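Local coordinates for protein L,D-transpeptidase (Mycobacterium tuberculosis, PDB 4K73) that is a probable L,D-transpeptidase of cell-wall biogenesis, unable to form 3->3 peptidoglycan cross-links from tetrapeptide stems but possibly anchoring proteins to peptidoglycan, at residues Tyr37-Ala42 / Arg72-Arg77. Sequence-based numbering, arbitrary orientation. Where two conformers were deposited one is given.
Sequences YGFAVA and RHAAER
Phe39 lays one face of its ring against helix 72-78, and the spot it lands on is Ala75. The methyl CB of Ala75 sits 3.9 Å from the ring centroid, 20° off the normal, a CH-pi contact over the face; its CA lies 3.8 Å above the ring plane, over the centre. The ring thus lies over both CA and CB of Ala75, and its closest approach is Phe39 CD1 to Ala75 CB at 3.7 Å. That is the tight part, and Ala75 is buried there. A type I beta turn from Tyr37 to Ala40, with Ala40 N bonded to Tyr37 O at 3.1 Å, presents Phe39 to the helix, and the CA-CB bond of Phe39 leaves the turn heading that way. CG then stands beside the backbone N and anti to the carbonyl carbon (chi1 -47°), which carries the ring on to Ala75.

The outer side is looser. There Ala74 CB meets the far end of the ring obliquely, 3.8 Å from Phe39 CE2, and both residues remain partly exposed. No hydrogen bond crosses between the segments, so apolar packing joins them. On the helix, His73 ND1 donates to Glu76 OE1 at 3.1 Å; OE1 lies nearly in the plane of the His73 ring, whereas ND1 approaches it from above the carboxylate plane. Glu76 OE2 is held by Trp93.

The whole contact belongs to the Ig-like region, away from the predicted catalytic residues. Ile66 touches both Phe39 and Ala75, and Ala75 also reaches Phe62 and Trp93, so the helix rests against strands 58-62 and 89-93 of the four-stranded antiparallel sheet, with the Phe39 turn leading directly into strand 41-45, one of its two edge strands.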
loop_
_atom_site.group_PDB
_atom_site.type_symbol
_atom_site.label_atom_id
_atom_site.label_comp_id
_atom_site.label_asym_id
_atom_site.label_seq_id
_atom_site.Cartn_x
_atom_site.Cartn_y
_atom_site.Cartn_z
ATOM N N TYR A 37 0.369 -33.303 -2.538
ATOM C CA TYR A 37 0.276 -31.993 -3.193
ATOM C C TYR A 37 -0.511 -30.951 -2.387
ATOM O O TYR A 37 -1.075 -30.024 -2.968
ATOM C CB TYR A 37 -0.314 -32.141 -4.616
ATOM C CG TYR A 37 -1.558 -32.986 -4.711
ATOM C CD1 TYR A 37 -2.826 -32.447 -4.483
ATOM C CD2 TYR A 37 -1.472 -34.345 -5.038
ATOM C CE1 TYR A 37 -3.976 -33.235 -4.583
ATOM C CE2 TYR A 37 -2.616 -35.130 -5.126
ATOM C CZ TYR A 37 -3.864 -34.561 -4.903
ATOM O OH TYR A 37 -4.981 -35.344 -4.993
ATOM N N GLY A 38 -0.554 -31.103 -1.069
ATOM C CA GLY A 38 -1.206 -30.131 -0.186
ATOM C C GLY A 38 -0.627 -28.711 -0.320
ATOM O O GLY A 38 -1.342 -27.719 -0.082
ATOM N N PHE A 39 0.655 -28.588 -0.687
ATOM C CA PHE A 39 1.234 -27.235 -0.875
ATOM C C PHE A 39 1.328 -26.763 -2.340
ATOM O O PHE A 39 2.019 -25.738 -2.635
ATOM C CB PHE A 39 2.558 -27.070 -0.121
ATOM C CG PHE A 39 2.539 -27.555 1.299
ATOM C CD1 PHE A 39 1.444 -27.366 2.129
ATOM C CD2 PHE A 39 3.655 -28.181 1.831
ATOM C CE1 PHE A 39 1.440 -27.824 3.431
ATOM C CE2 PHE A 39 3.666 -28.617 3.131
ATOM C CZ PHE A 39 2.558 -28.439 3.940
ATOM N N ALA A 40 0.592 -27.422 -3.261
ATOM C CA ALA A 40 0.556 -26.972 -4.637
ATOM C C ALA A 40 0.135 -25.508 -4.705
ATOM O O ALA A 40 -0.874 -25.102 -4.092
ATOM C CB ALA A 40 -0.354 -27.822 -5.497
ATOM N N VAL A 41 0.922 -24.752 -5.461
ATOM C CA VAL A 41 0.711 -23.323 -5.667
ATOM C C VAL A 41 -0.021 -23.097 -6.984
ATOM O O VAL A 41 0.459 -23.500 -8.030
ATOM C CB VAL A 41 2.060 -22.590 -5.684
ATOM C CG1 VAL A 41 1.910 -21.141 -6.100
ATOM C CG2 VAL A 41 2.664 -22.681 -4.304
ATOM N N ALA A 42 -1.154 -22.453 -6.898
ATOM C CA ALA A 42 -1.952 -22.176 -8.093
ATOM C C ALA A 42 -1.362 -20.952 -8.797
ATOM O O ALA A 42 -1.156 -20.954 -10.021
ATOM C CB ALA A 42 -3.374 -21.956 -7.703
ATOM N N ARG A 72 1.629 -24.752 8.283
ATOM C CA ARG A 72 2.028 -23.496 7.642
ATOM C C ARG A 72 3.511 -23.292 7.540
ATOM O O ARG A 72 3.964 -22.711 6.576
ATOM C CB ARG A 72 1.421 -22.315 8.368
ATOM C CG ARG A 72 -0.045 -22.276 8.153
ATOM C CD ARG A 72 -0.700 -21.108 8.843
ATOM N NE ARG A 72 -2.024 -20.936 8.267
ATOM C CZ ARG A 72 -2.932 -20.021 8.651
ATOM N NH1 ARG A 72 -2.695 -19.171 9.635
ATOM N NH2 ARG A 72 -4.109 -19.992 8.040
ATOM N N HIS A 73 4.281 -23.739 8.520
ATOM C CA HIS A 73 5.727 -23.538 8.404
ATOM C C HIS A 73 6.290 -24.395 7.291
ATOM O O HIS A 73 7.153 -23.951 6.555
ATOM C CB HIS A 73 6.490 -23.773 9.702
ATOM C CG HIS A 73 6.159 -22.754 10.740
ATOM N ND1 HIS A 73 6.139 -21.400 10.470
ATOM C CD2 HIS A 73 5.802 -22.888 12.028
ATOM C CE1 HIS A 73 5.799 -20.750 11.564
ATOM N NE2 HIS A 73 5.590 -21.629 12.516
ATOM N N ALA A 74 5.785 -25.615 7.152
ATOM C CA ALA A 74 6.223 -26.448 6.058
ATOM C C ALA A 74 5.802 -25.818 4.718
ATOM O O ALA A 74 6.561 -25.863 3.727
ATOM C CB ALA A 74 5.666 -27.861 6.221
ATOM N N ALA A 75 4.607 -25.255 4.657
ATOM C CA ALA A 75 4.197 -24.595 3.423
ATOM C C ALA A 75 5.102 -23.403 3.076
ATOM O O ALA A 75 5.499 -23.219 1.939
ATOM C CB ALA A 75 2.727 -24.174 3.450
ATOM N N GLU A 76 5.393 -22.588 4.078
ATOM C CA GLU A 76 6.295 -21.442 3.919
ATOM C C GLU A 76 7.634 -21.882 3.364
ATOM O O GLU A 76 8.231 -21.188 2.535
ATOM C CB GLU A 76 6.503 -20.728 5.263
ATOM C CG GLU A 76 5.275 -19.940 5.693
ATOM C CD GLU A 76 5.255 -19.570 7.166
ATOM O OE1 GLU A 76 6.314 -19.776 7.862
ATOM O OE2 GLU A 76 4.201 -19.134 7.651
ATOM N N ARG A 77 8.133 -23.012 3.847
ATOM C CA ARG A 77 9.409 -23.503 3.330
ATOM C C ARG A 77 9.267 -23.977 1.885
ATOM O O ARG A 77 10.189 -23.757 1.066
ATOM C CB ARG A 77 10.012 -24.590 4.203
ATOM C CG ARG A 77 10.232 -24.137 5.641
ATOM C CD ARG A 77 11.136 -25.147 6.329
ATOM N NE ARG A 77 10.467 -26.452 6.559
ATOM C CZ ARG A 77 9.730 -26.761 7.609
ATOM N NH1 ARG A 77 9.473 -25.867 8.572
ATOM N NH2 ARG A 77 9.172 -27.988 7.694
#